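Local coordinates for uncharacterized protein (Cricetid herpesvirus 2, PDB 4ZKQ), which binds chemokines as a viral decoy receptor, and so probably keeps them from the chemokine receptors of the rodent host, at residues Leu159-His167 / Val176-Asp184; Glu188-Asp196 / Thr207-Lys215. All coordinates share one frame; numbering follows the deposited sequence. Where two conformers were deposited one is given.

Two antiparallel beta hairpins that follow each other along the chain show how one backbone pattern serves different places in a fold. Interaction 1 (159-167 with 176-184) is largely buried inside a mixed sheet, between helix 44-51 and strand 68-74, and its side-chain chemistry is mostly apolar, with an indole edge against a backbone carbonyl and a sulfur-aromatic contact added. Interaction 2 (188-196 with 207-215) is only partly buried: its strand 190-195 carries exposed Lys193 and Gln194, and two waters bridge the backbones of its two segments. The hairpins belong to different sheets, their centres about 17 Å apart, yet they touch where Trp180 CZ3 packs 3.6 Å from Leu190 CD1.

Interaction 1: residues Leu159-His167 / Val176-Asp184; sequences LCIQEALIH and VCSLWKAND
The beta hairpin of strands 161-169 and 175-181, set within a mixed sheet, brings Ala164 opposite Trp180 and Ile166 opposite Ser178 as antiparallel hydrogen-bonded pairs. Each pair exchanges two backbone bonds, and Ala182 N adds a nearly straight one to Gln162 O (2.9 Å, 173°) where a type II turn, Lys181 to Asp184, leads away.

On the face of Ala164, Ile166, Ser178 and Trp180, which packs against Leu73 of strand 68-74, the indole lies along the sheet. Its edge meets the opposite strand, CD1 of Trp180 standing 3.3 Å from Ala164 O. Ser178 was modelled in two conformers; in the one described, with OG between its own backbone N and carbonyl carbon (chi1 58°), the hydroxyl accepts a bent bond from Trp180 NE1 (2.9 Å, 134°), sits out of the ring plane and touches Ile166 CB at 3.5 Å.

The other face turns to helix 44-51. Here Leu165 CB meets Leu179 CD1 at 4.1 Å. Lys181 likewise has two conformers, and in the one described its aliphatic part runs beside Glu163 in the same direction, the charged ends not in contact. Cys177, disulfide-bonded to Cys52, ties the hairpin to the residue just after that helix, and His167 NE2 bonds to Thr51 O. Cys177 SG approaches the imidazole obliquely, 3.3 Å from His167 CD2.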
ATOM      1  N   LEU A 159     -17.046  -5.847  17.811  1.00 31.18           N
ATOM      2  CA  LEU A 159     -17.868  -4.648  17.964  1.00 30.41           C
ATOM      3  C   LEU A 159     -17.147  -3.527  18.703  1.00 28.10           C
ATOM      4  O   LEU A 159     -17.635  -2.402  18.737  1.00 26.39           O
ATOM      5  CB  LEU A 159     -19.168  -4.977  18.704  1.00 31.88           C
ATOM      6  CG  LEU A 159     -20.122  -5.962  18.027  1.00 36.67           C
ATOM      7  CD1 LEU A 159     -21.291  -6.261  18.943  1.00 41.04           C
ATOM      8  CD2 LEU A 159     -20.618  -5.415  16.699  1.00 37.85           C
ATOM      9  N   CYS A 160     -16.000  -3.830  19.304  1.00 24.70           N
ATOM     10  CA  CYS A 160     -15.242  -2.813  20.032  1.00 24.09           C
ATOM     11  C   CYS A 160     -14.309  -2.013  19.108  1.00 21.18           C
ATOM     12  O   CYS A 160     -13.822  -0.949  19.485  1.00 23.69           O
ATOM     13  CB  CYS A 160     -14.431  -3.461  21.157  1.00 29.82           C
ATOM     14  SG  CYS A 160     -15.424  -4.446  22.331  1.00 30.77           S
ATOM     15  N   ILE A 161     -14.064  -2.523  17.905  1.00 20.24           N
ATOM     16  CA  ILE A 161     -13.173  -1.841  16.966  1.00 21.90           C
ATOM     17  C   ILE A 161     -13.992  -1.142  15.882  1.00 17.53           C
ATOM     18  O   ILE A 161     -14.468  -1.781  14.953  1.00 21.46           O
ATOM     19  CB  ILE A 161     -12.177  -2.825  16.327  1.00 18.21           C
ATOM     20  CG1 ILE A 161     -11.410  -3.584  17.420  1.00 22.29           C
ATOM     21  CG2 ILE A 161     -11.193  -2.077  15.427  1.00 20.32           C
ATOM     22  CD1 ILE A 161     -10.806  -4.880  16.951  1.00 26.56           C
ATOM     23  N   GLN A 162     -14.160   0.172  16.015  1.00 21.83           N
ATOM     24  CA  GLN A 162     -14.976   0.944  15.075  1.00 24.86           C
ATOM     25  C   GLN A 162     -14.301   1.121  13.722  1.00 23.79           C
ATOM     26  O   GLN A 162     -14.956   1.097  12.680  1.00 19.82           O
ATOM     27  CB  GLN A 162     -15.296   2.324  15.642  1.00 28.86           C
ATOM     28  CG  GLN A 162     -16.517   2.358  16.544  1.00 40.42           C
ATOM     29  CD  GLN A 162     -16.274   1.672  17.865  1.00 42.90           C
ATOM     30  OE1 GLN A 162     -15.132   1.546  18.310  1.00 52.56           O
ATOM     31  NE2 GLN A 162     -17.346   1.223  18.505  1.00 60.15           N
ATOM     32  N   GLU A 163     -12.994   1.347  13.746  1.00 18.05           N
ATOM     33  CA  GLU A 163     -12.241   1.526  12.517  1.00 17.69           C
ATOM     34  C   GLU A 163     -10.757   1.320  12.765  1.00 18.78           C
ATOM     35  O   GLU A 163     -10.287   1.412  13.904  1.00 18.12           O
ATOM     36  CB  GLU A 163     -12.481   2.923  11.943  1.00 15.76           C
ATOM     37  CG  GLU A 163     -11.849   4.021  12.762  1.00 21.80           C
ATOM     38  CD  GLU A 163     -12.111   5.407  12.204  1.00 24.38           C
ATOM     39  OE1 GLU A 163     -13.099   5.578  11.468  1.00 26.66           O
ATOM     40  OE2 GLU A 163     -11.325   6.323  12.510  1.00 24.87           O
ATOM     41  N   ALA A 164     -10.025   1.050  11.689  1.00 16.65           N
ATOM     42  CA  ALA A 164      -8.581   0.935  11.759  1.00 16.20           C
ATOM     43  C   ALA A 164      -7.923   1.680  10.604  1.00 18.15           C
ATOM     44  O   ALA A 164      -8.228   1.453   9.430  1.00 14.42           O
ATOM     45  CB  ALA A 164      -8.166  -0.521  11.759  1.00 13.72           C
ATOM     46  N   LEU A 165      -7.028   2.581  10.975  1.00 12.68           N
ATOM     47  CA  LEU A 165      -6.161   3.276  10.041  1.00 12.32           C
ATOM     48  C   LEU A 165      -4.845   2.543   9.908  1.00 14.29           C
ATOM     49  O   LEU A 165      -4.247   2.160  10.913  1.00 11.62           O
ATOM     50  CB  LEU A 165      -5.903   4.709  10.524  1.00 14.26           C
ATOM     51  CG  LEU A 165      -4.807   5.498   9.800  1.00 14.63           C
ATOM     52  CD1 LEU A 165      -5.225   5.829   8.374  1.00 12.49           C
ATOM     53  CD2 LEU A 165      -4.448   6.757  10.578  1.00 15.68           C
ATOM     54  N   ILE A 166      -4.394   2.353   8.673  1.00 12.58           N
ATOM     55  CA  ILE A 166      -3.018   1.968   8.423  1.00  9.14           C
ATOM     56  C   ILE A 166      -2.351   3.079   7.629  1.00 11.91           C
ATOM     57  O   ILE A 166      -2.816   3.474   6.562  1.00 10.36           O
ATOM     58  CB  ILE A 166      -2.911   0.634   7.679  1.00 14.50           C
ATOM     59  CG1 ILE A 166      -3.444  -0.493   8.574  1.00 13.38           C
ATOM     60  CG2 ILE A 166      -1.460   0.358   7.279  1.00 12.83           C
ATOM     61  CD1 ILE A 166      -3.599  -1.807   7.886  1.00 17.56           C
ATOM     62  N   HIS A 167      -1.273   3.598   8.197  1.00 10.39           N
ATOM     63  CA  HIS A 167      -0.419   4.549   7.522  1.00  8.43           C
ATOM     64  C   HIS A 167       0.814   3.784   7.096  1.00 11.41           C
ATOM     65  O   HIS A 167       1.520   3.252   7.946  1.00 15.28           O
ATOM     66  CB  HIS A 167      -0.045   5.716   8.443  1.00 13.79           C
ATOM     67  CG  HIS A 167       0.822   6.734   7.791  1.00  9.67           C
ATOM     68  ND1 HIS A 167       2.172   6.523   7.555  1.00 15.88           N
ATOM     69  CD2 HIS A 167       0.548   7.960   7.292  1.00 13.11           C
ATOM     70  CE1 HIS A 167       2.678   7.580   6.951  1.00 14.55           C
ATOM     71  NE2 HIS A 167       1.714   8.469   6.780  1.00 14.03           N
ATOM     72  N   VAL A 176       0.939   6.416   2.273  1.00 12.00           N
ATOM     73  CA  VAL A 176      -0.134   5.685   1.620  1.00 15.47           C
ATOM     74  C   VAL A 176      -1.010   5.043   2.680  1.00 14.20           C
ATOM     75  O   VAL A 176      -0.600   4.106   3.361  1.00 14.33           O
ATOM     76  CB  VAL A 176       0.420   4.631   0.664  1.00 22.66           C
ATOM     77  CG1 VAL A 176      -0.704   3.872   0.004  1.00 29.48           C
ATOM     78  CG2 VAL A 176       1.273   5.309  -0.385  1.00 23.68           C
ATOM     79  N   CYS A 177      -2.225   5.558   2.811  1.00 14.11           N
ATOM     80  CA  CYS A 177      -3.059   5.210   3.945  1.00 11.63           C
ATOM     81  C   CYS A 177      -4.297   4.424   3.567  1.00 11.52           C
ATOM     82  O   CYS A 177      -4.754   4.455   2.424  1.00 10.91           O
ATOM     83  CB  CYS A 177      -3.455   6.478   4.686  1.00 10.89           C
ATOM     84  SG  CYS A 177      -1.996   7.367   5.261  1.00 13.72           S
ATOM     85  N   SER A 178      -4.836   3.701   4.537  0.57  8.92           N
ATOM     86  CA  SER A 178      -6.083   2.993   4.328  0.57 13.67           C
ATOM     87  C   SER A 178      -6.921   3.085   5.587  0.57 11.71           C
ATOM     88  O   SER A 178      -6.404   2.988   6.697  0.57 13.14           O
ATOM     89  CB  SER A 178      -5.825   1.538   3.943  0.57 16.15           C
ATOM     90  OG  SER A 178      -5.078   0.874   4.936  0.57 10.80           O
ATOM     91  N   LEU A 179      -8.217   3.294   5.398  1.00  9.49           N
ATOM     92  CA  LEU A 179      -9.145   3.440   6.508  1.00 11.36           C
ATOM     93  C   LEU A 179     -10.232   2.389   6.391  1.00 12.32           C
ATOM     94  O   LEU A 179     -11.039   2.421   5.464  1.00 13.41           O
ATOM     95  CB  LEU A 179      -9.735   4.850   6.545  1.00 15.77           C
ATOM     96  CG  LEU A 179     -10.580   5.194   7.777  1.00 14.33           C
ATOM     97  CD1 LEU A 179      -9.757   5.041   9.042  1.00 15.22           C
ATOM     98  CD2 LEU A 179     -11.101   6.618   7.646  1.00 22.21           C
ATOM     99  N   TRP A 180     -10.219   1.452   7.337  1.00 11.71           N
ATOM    100  CA  TRP A 180     -11.119   0.306   7.347  1.00 13.96           C
ATOM    101  C   TRP A 180     -12.147   0.524   8.440  1.00 17.83           C
ATOM    102  O   TRP A 180     -11.809   0.487   9.616  1.00 16.75           O
ATOM    103  CB  TRP A 180     -10.346  -0.996   7.584  1.00 15.15           C
ATOM    104  CG  TRP A 180      -9.199  -1.120   6.667  1.00 13.15           C
ATOM    105  CD1 TRP A 180      -7.921  -0.706   6.895  1.00 13.50           C
ATOM    106  CD2 TRP A 180      -9.220  -1.656   5.346  1.00 13.95           C
ATOM    107  NE1 TRP A 180      -7.139  -0.957   5.796  1.00 14.04           N
ATOM    108  CE2 TRP A 180      -7.916  -1.545   4.827  1.00 13.44           C
ATOM    109  CE3 TRP A 180     -10.218  -2.230   4.545  1.00 13.40           C
ATOM    110  CZ2 TRP A 180      -7.576  -1.977   3.555  1.00 15.41           C
ATOM    111  CZ3 TRP A 180      -9.880  -2.664   3.281  1.00 15.80           C
ATOM    112  CH2 TRP A 180      -8.572  -2.531   2.796  1.00 15.55           C
ATOM    113  N   LYS A 181     -13.391   0.779   8.040  0.63 17.43           N
ATOM    114  CA  LYS A 181     -14.463   1.062   8.989  0.63 16.12           C
ATOM    115  C   LYS A 181     -15.444  -0.092   9.087  0.63 16.75           C
ATOM    116  O   LYS A 181     -15.787  -0.726   8.088  0.63 14.92           O
ATOM    117  CB  LYS A 181     -15.224   2.330   8.595  0.63 20.94           C
ATOM    118  CG  LYS A 181     -14.388   3.584   8.567  0.63 22.31           C
ATOM    119  CD  LYS A 181     -15.275   4.813   8.434  0.63 22.34           C
ATOM    120  CE  LYS A 181     -14.511   5.988   7.862  0.63 28.21           C
ATOM    121  NZ  LYS A 181     -14.509   6.001   6.369  0.63 23.88           N
ATOM    122  N   ALA A 182     -15.891  -0.370  10.303  1.00 15.57           N
ATOM    123  CA  ALA A 182     -16.937  -1.351  10.497  1.00 17.54           C
ATOM    124  C   ALA A 182     -18.200  -0.808   9.826  1.00 11.42           C
ATOM    125  O   ALA A 182     -18.529   0.365   9.978  1.00 19.38           O
ATOM    126  CB  ALA A 182     -17.175  -1.615  11.971  1.00 26.64           C
ATOM    127  N   ASN A 183     -18.881  -1.660   9.074  1.00 18.21           N
ATOM    128  CA  ASN A 183     -20.086  -1.257   8.346  1.00 25.57           C
ATOM    129  C   ASN A 183     -19.850  -0.135   7.328  1.00 25.69           C
ATOM    130  O   ASN A 183     -20.765   0.625   7.013  1.00 17.21           O
ATOM    131  CB  ASN A 183     -21.180  -0.833   9.328  1.00 33.31           C
ATOM    132  CG  ASN A 183     -21.673  -1.990  10.181  1.00 37.80           C
ATOM    133  OD1 ASN A 183     -21.812  -3.109   9.696  1.00 41.27           O
ATOM    134  ND2 ASN A 183     -21.934  -1.724  11.454  1.00 42.80           N
ATOM    135  N   ASP A 184     -18.631  -0.037   6.810  1.00 17.55           N
ATOM    136  CA  ASP A 184     -18.374   0.820   5.661  1.00 14.84           C
ATOM    137  C   ASP A 184     -19.287   0.390   4.518  1.00 14.45           C
ATOM    138  O   ASP A 184     -19.607  -0.793   4.384  1.00 12.72           O
ATOM    139  CB  ASP A 184     -16.913   0.732   5.224  1.00 17.57           C
ATOM    140  CG  ASP A 184     -16.509   1.885   4.344  1.00 15.52           C
ATOM    141  OD1 ASP A 184     -16.678   1.781   3.112  1.00 19.18           O
ATOM    142  OD2 ASP A 184     -16.035   2.899   4.888  1.00 15.95           O
TER

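Interaction 2: residues Glu188-Asp196 / Thr207-Lys215; sequences EGLEMKQVD and TCIATTLSK
Thr207 begins the contact by laying its methyl CG2 against the amide end of Gln194, 3.5 Å from NE2. The glutamine reaches it because its chain is extended throughout, with CG opposite the backbone N (chi1 180°). The same NE2 donates to a water that also takes the N-H of Cys208 and donates to Val195 O, so one molecule joins the two strands beyond their last direct bond. That bond runs from Val195 N to Cys208 O at 2.9 Å, the donor lying above the carbonyl plane. Cys208 CB rests on Val195 CG2 (3.9 Å), while its sulfur forms a disulfide with Cys197, in the connection between the strands.

Ile209 brings CG2 to 4.3 Å from Met192 CB; Leu63 and Leu65 of strand 63-65 lie over this face. Ala210, on the other face, has its methyl 4.1 Å from Val195 CG1 and shares two backbone bonds with Lys193. The arrangement is a beta hairpin in which strand 190-195 pairs with one side of the long strand 206-223, whose other side is paired with strand 233-244.

At Thr211, CG2 meets Leu190 CG at 3.8 Å. Thr212 exchanges two bonds with Glu191, whose carboxylate turns off to Lys61. Leu213 lies side by side with Leu190, CD2 to CD1 3.7 Å. Ser214 N donates to Gly189 O, and its hydroxyl gives a short bond, 2.6 Å from OG, to a water that in turn donates to Glu188 O and Thr212 O.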
ATOM      1  N   GLU A 188     -18.148  -4.776  -0.655  1.00 12.60           N
ATOM      2  CA  GLU A 188     -17.603  -5.699  -1.643  1.00 18.45           C
ATOM      3  C   GLU A 188     -16.110  -5.443  -1.938  1.00 17.16           C
ATOM      4  O   GLU A 188     -15.480  -6.192  -2.689  1.00 15.22           O
ATOM      5  CB  GLU A 188     -18.429  -5.621  -2.937  1.00 20.06           C
ATOM      6  CG  GLU A 188     -19.845  -6.196  -2.764  1.00 22.69           C
ATOM      7  CD  GLU A 188     -20.767  -5.985  -3.959  1.00 22.73           C
ATOM      8  OE1 GLU A 188     -20.282  -5.707  -5.077  1.00 18.22           O
ATOM      9  OE2 GLU A 188     -22.001  -6.100  -3.771  1.00 28.35           O
ATOM     10  N   GLY A 189     -15.541  -4.420  -1.304  1.00 14.62           N
ATOM     11  CA  GLY A 189     -14.164  -4.024  -1.555  1.00 11.28           C
ATOM     12  C   GLY A 189     -13.132  -4.964  -0.954  1.00 14.36           C
ATOM     13  O   GLY A 189     -12.056  -5.148  -1.518  1.00 16.17           O
ATOM     14  N   LEU A 190     -13.459  -5.533   0.201  1.00 16.36           N
ATOM     15  CA  LEU A 190     -12.665  -6.589   0.815  1.00 13.51           C
ATOM     16  C   LEU A 190     -13.582  -7.749   1.156  1.00 17.49           C
ATOM     17  O   LEU A 190     -14.551  -7.583   1.893  1.00 17.42           O
ATOM     18  CB  LEU A 190     -11.955  -6.102   2.080  1.00 13.33           C
ATOM     19  CG  LEU A 190     -11.005  -7.080   2.795  1.00 15.07           C
ATOM     20  CD1 LEU A 190      -9.928  -6.303   3.538  1.00 15.71           C
ATOM     21  CD2 LEU A 190     -11.742  -7.975   3.781  1.00 18.21           C
ATOM     22  N   GLU A 191     -13.271  -8.915   0.608  1.00 17.12           N
ATOM     23  CA  GLU A 191     -13.972 -10.149   0.947  1.00 22.31           C
ATOM     24  C   GLU A 191     -12.946 -11.134   1.493  1.00 21.37           C
ATOM     25  O   GLU A 191     -11.861 -11.266   0.928  1.00 20.64           O
ATOM     26  CB  GLU A 191     -14.679 -10.733  -0.281  1.00 21.52           C
ATOM     27  CG  GLU A 191     -15.699  -9.804  -0.952  1.00 26.31           C
ATOM     28  CD  GLU A 191     -17.021  -9.695  -0.205  1.00 29.23           C
ATOM     29  OE1 GLU A 191     -17.107 -10.136   0.960  1.00 28.55           O
ATOM     30  OE2 GLU A 191     -17.987  -9.164  -0.796  1.00 29.34           O
ATOM     31  N   MET A 192     -13.270 -11.799   2.597  1.00 19.34           N
ATOM     32  CA  MET A 192     -12.382 -12.813   3.158  1.00 23.99           C
ATOM     33  C   MET A 192     -13.133 -14.121   3.377  1.00 30.31           C
ATOM     34  O   MET A 192     -14.290 -14.121   3.797  1.00 24.68           O
ATOM     35  CB  MET A 192     -11.765 -12.326   4.473  1.00 25.55           C
ATOM     36  CG  MET A 192     -12.767 -12.051   5.565  1.00 28.00           C
ATOM     37  SD  MET A 192     -12.087 -11.119   6.964  1.00 29.23           S
ATOM     38  CE  MET A 192     -10.607 -12.061   7.329  1.00 19.93           C
ATOM     39  N   LYS A 193     -12.474 -15.232   3.068  1.00 28.48           N
ATOM     40  CA  LYS A 193     -13.052 -16.549   3.309  1.00 36.78           C
ATOM     41  C   LYS A 193     -11.972 -17.573   3.631  1.00 23.84           C
ATOM     42  O   LYS A 193     -10.889 -17.559   3.048  1.00 24.67           O
ATOM     43  CB  LYS A 193     -13.868 -17.009   2.099  1.00 33.17           C
ATOM     44  CG  LYS A 193     -13.078 -17.117   0.799  1.00 39.98           C
ATOM     45  CD  LYS A 193     -13.888 -17.826  -0.285  1.00 44.09           C
ATOM     46  CE  LYS A 193     -13.222 -17.709  -1.652  1.00 54.42           C
ATOM     47  NZ  LYS A 193     -13.082 -19.031  -2.327  1.00 56.62           N
ATOM     48  N   GLN A 194     -12.269 -18.458   4.569  1.00 28.53           N
ATOM     49  CA  GLN A 194     -11.361 -19.548   4.862  1.00 29.43           C
ATOM     50  C   GLN A 194     -11.398 -20.548   3.717  1.00 33.72           C
ATOM     51  O   GLN A 194     -12.467 -20.880   3.203  1.00 36.01           O
ATOM     52  CB  GLN A 194     -11.723 -20.221   6.182  1.00 32.33           C
ATOM     53  CG  GLN A 194     -10.807 -21.375   6.527  1.00 34.90           C
ATOM     54  CD  GLN A 194     -11.100 -21.952   7.885  1.00 32.19           C
ATOM     55  OE1 GLN A 194     -12.052 -21.548   8.550  1.00 38.63           O
ATOM     56  NE2 GLN A 194     -10.277 -22.901   8.313  1.00 35.98           N
ATOM     57  N   VAL A 195     -10.216 -20.995   3.306  1.00 25.32           N
ATOM     58  CA  VAL A 195     -10.073 -21.987   2.253  1.00 28.96           C
ATOM     59  C   VAL A 195      -9.219 -23.137   2.768  1.00 45.91           C
ATOM     60  O   VAL A 195      -8.509 -22.993   3.762  1.00 28.53           O
ATOM     61  CB  VAL A 195      -9.425 -21.393   0.987  1.00 36.57           C
ATOM     62  CG1 VAL A 195     -10.359 -20.383   0.328  1.00 40.85           C
ATOM     63  CG2 VAL A 195      -8.080 -20.752   1.321  1.00 37.52           C
ATOM     64  N   ASP A 196      -9.290 -24.280   2.095  1.00 46.51           N
ATOM     65  CA  ASP A 196      -8.454 -25.420   2.448  1.00 44.64           C
ATOM     66  C   ASP A 196      -7.011 -25.137   2.075  1.00 43.86           C
ATOM     67  O   ASP A 196      -6.728 -24.629   0.987  1.00 38.29           O
ATOM     68  CB  ASP A 196      -8.938 -26.690   1.742  1.00 52.86           C
ATOM     69  CG  ASP A 196     -10.340 -27.094   2.158  1.00 56.12           C
ATOM     70  OD1 ASP A 196     -10.614 -27.139   3.376  1.00 54.47           O
ATOM     71  OD2 ASP A 196     -11.172 -27.361   1.264  1.00 69.97           O
ATOM     72  N   THR A 207      -4.123 -22.336   9.209  1.00 29.48           N
ATOM     73  CA  THR A 207      -5.437 -21.924   8.748  1.00 34.26           C
ATOM     74  C   THR A 207      -5.242 -20.986   7.568  1.00 32.44           C
ATOM     75  O   THR A 207      -4.533 -19.988   7.685  1.00 26.92           O
ATOM     76  CB  THR A 207      -6.221 -21.220   9.867  1.00 32.22           C
ATOM     77  OG1 THR A 207      -6.271 -22.071  11.018  1.00 35.70           O
ATOM     78  CG2 THR A 207      -7.639 -20.884   9.426  1.00 35.33           C
ATOM     79  N   CYS A 208      -5.851 -21.317   6.432  1.00 25.16           N
ATOM     80  CA  CYS A 208      -5.653 -20.550   5.208  1.00 32.44           C
ATOM     81  C   CYS A 208      -6.855 -19.665   4.894  1.00 34.81           C
ATOM     82  O   CYS A 208      -8.008 -20.096   4.976  1.00 28.82           O
ATOM     83  CB  CYS A 208      -5.364 -21.483   4.036  1.00 29.45           C
ATOM     84  SG  CYS A 208      -3.812 -22.392   4.214  1.00 31.93           S
ATOM     85  N   ILE A 209      -6.555 -18.420   4.539  1.00 26.17           N
ATOM     86  CA  ILE A 209      -7.562 -17.402   4.260  1.00 23.36           C
ATOM     87  C   ILE A 209      -7.273 -16.754   2.924  1.00 28.80           C
ATOM     88  O   ILE A 209      -6.132 -16.369   2.651  1.00 24.73           O
ATOM     89  CB  ILE A 209      -7.585 -16.291   5.328  1.00 31.31           C
ATOM     90  CG1 ILE A 209      -7.757 -16.872   6.728  1.00 33.35           C
ATOM     91  CG2 ILE A 209      -8.694 -15.272   5.040  1.00 29.39           C
ATOM     92  CD1 ILE A 209      -6.798 -16.257   7.713  1.00 41.02           C
ATOM     93  N   ALA A 210      -8.311 -16.628   2.102  1.00 23.47           N
ATOM     94  CA  ALA A 210      -8.233 -15.860   0.872  1.00 20.60           C
ATOM     95  C   ALA A 210      -8.898 -14.509   1.110  1.00 24.30           C
ATOM     96  O   ALA A 210     -10.037 -14.449   1.568  1.00 22.69           O
ATOM     97  CB  ALA A 210      -8.901 -16.598  -0.276  1.00 30.16           C
ATOM     98  N   THR A 211      -8.165 -13.434   0.832  1.00 26.12           N
ATOM     99  CA  THR A 211      -8.698 -12.080   0.937  1.00 24.83           C
ATOM    100  C   THR A 211      -8.685 -11.460  -0.447  1.00 20.55           C
ATOM    101  O   THR A 211      -7.626 -11.324  -1.054  1.00 23.25           O
ATOM    102  CB  THR A 211      -7.879 -11.204   1.909  1.00 25.00           C
ATOM    103  OG1 THR A 211      -7.957 -11.753   3.228  1.00 22.18           O
ATOM    104  CG2 THR A 211      -8.414  -9.764   1.940  1.00 17.20           C
ATOM    105  N   THR A 212      -9.861 -11.114  -0.957  1.00 19.50           N
ATOM    106  CA  THR A 212      -9.961 -10.477  -2.263  1.00 21.90           C
ATOM    107  C   THR A 212     -10.171  -8.978  -2.075  1.00 18.25           C
ATOM    108  O   THR A 212     -11.110  -8.551  -1.405  1.00 17.36           O
ATOM    109  CB  THR A 212     -11.102 -11.089  -3.101  1.00 21.01           C
ATOM    110  OG1 THR A 212     -10.910 -12.506  -3.185  1.00 20.83           O
ATOM    111  CG2 THR A 212     -11.129 -10.505  -4.512  1.00 18.80           C
ATOM    112  N   LEU A 213      -9.261  -8.198  -2.648  1.00 19.35           N
ATOM    113  CA  LEU A 213      -9.333  -6.744  -2.621  1.00 17.40           C
ATOM    114  C   LEU A 213      -9.789  -6.256  -3.983  1.00 17.74           C
ATOM    115  O   LEU A 213      -9.149  -6.549  -4.988  1.00 20.48           O
ATOM    116  CB  LEU A 213      -7.969  -6.143  -2.265  1.00 18.48           C
ATOM    117  CG  LEU A 213      -7.350  -6.602  -0.942  1.00 21.35           C
ATOM    118  CD1 LEU A 213      -5.909  -6.123  -0.819  1.00 20.47           C
ATOM    119  CD2 LEU A 213      -8.175  -6.117   0.235  1.00 17.26           C
ATOM    120  N   SER A 214     -10.893  -5.517  -4.018  1.00 15.07           N
ATOM    121  CA  SER A 214     -11.432  -5.009  -5.275  1.00 17.21           C
ATOM    122  C   SER A 214     -11.656  -3.511  -5.175  1.00 12.48           C
ATOM    123  O   SER A 214     -12.438  -3.060  -4.346  1.00 13.42           O
ATOM    124  CB  SER A 214     -12.747  -5.711  -5.626  1.00 16.16           C
ATOM    125  OG  SER A 214     -12.604  -7.119  -5.566  1.00 22.66           O
ATOM    126  N   LYS A 215     -10.957  -2.754  -6.016  1.00 10.86           N
ATOM    127  CA  LYS A 215     -11.051  -1.306  -6.026  1.00 11.80           C
ATOM    128  C   LYS A 215     -11.617  -0.807  -7.345  1.00 12.54           C
ATOM    129  O   LYS A 215     -11.179  -1.221  -8.424  1.00 16.16           O
ATOM    130  CB  LYS A 215      -9.681  -0.669  -5.785  1.00 14.77           C
ATOM    131  CG  LYS A 215      -9.661   0.847  -6.026  1.00 10.99           C
ATOM    132  CD  LYS A 215      -8.307   1.460  -5.657  1.00 15.44           C
ATOM    133  CE  LYS A 215      -8.099   1.539  -4.143  1.00 16.52           C
ATOM    134  NZ  LYS A 215      -6.708   1.969  -3.782  1.00 13.57           N
TER
HETATM  135  O   HOH W   1     -13.386  -7.949  -3.184  1.00 16.53           O
HETATM  136  O   HOH W   2      -7.893 -23.333   6.565  1.00 30.50           O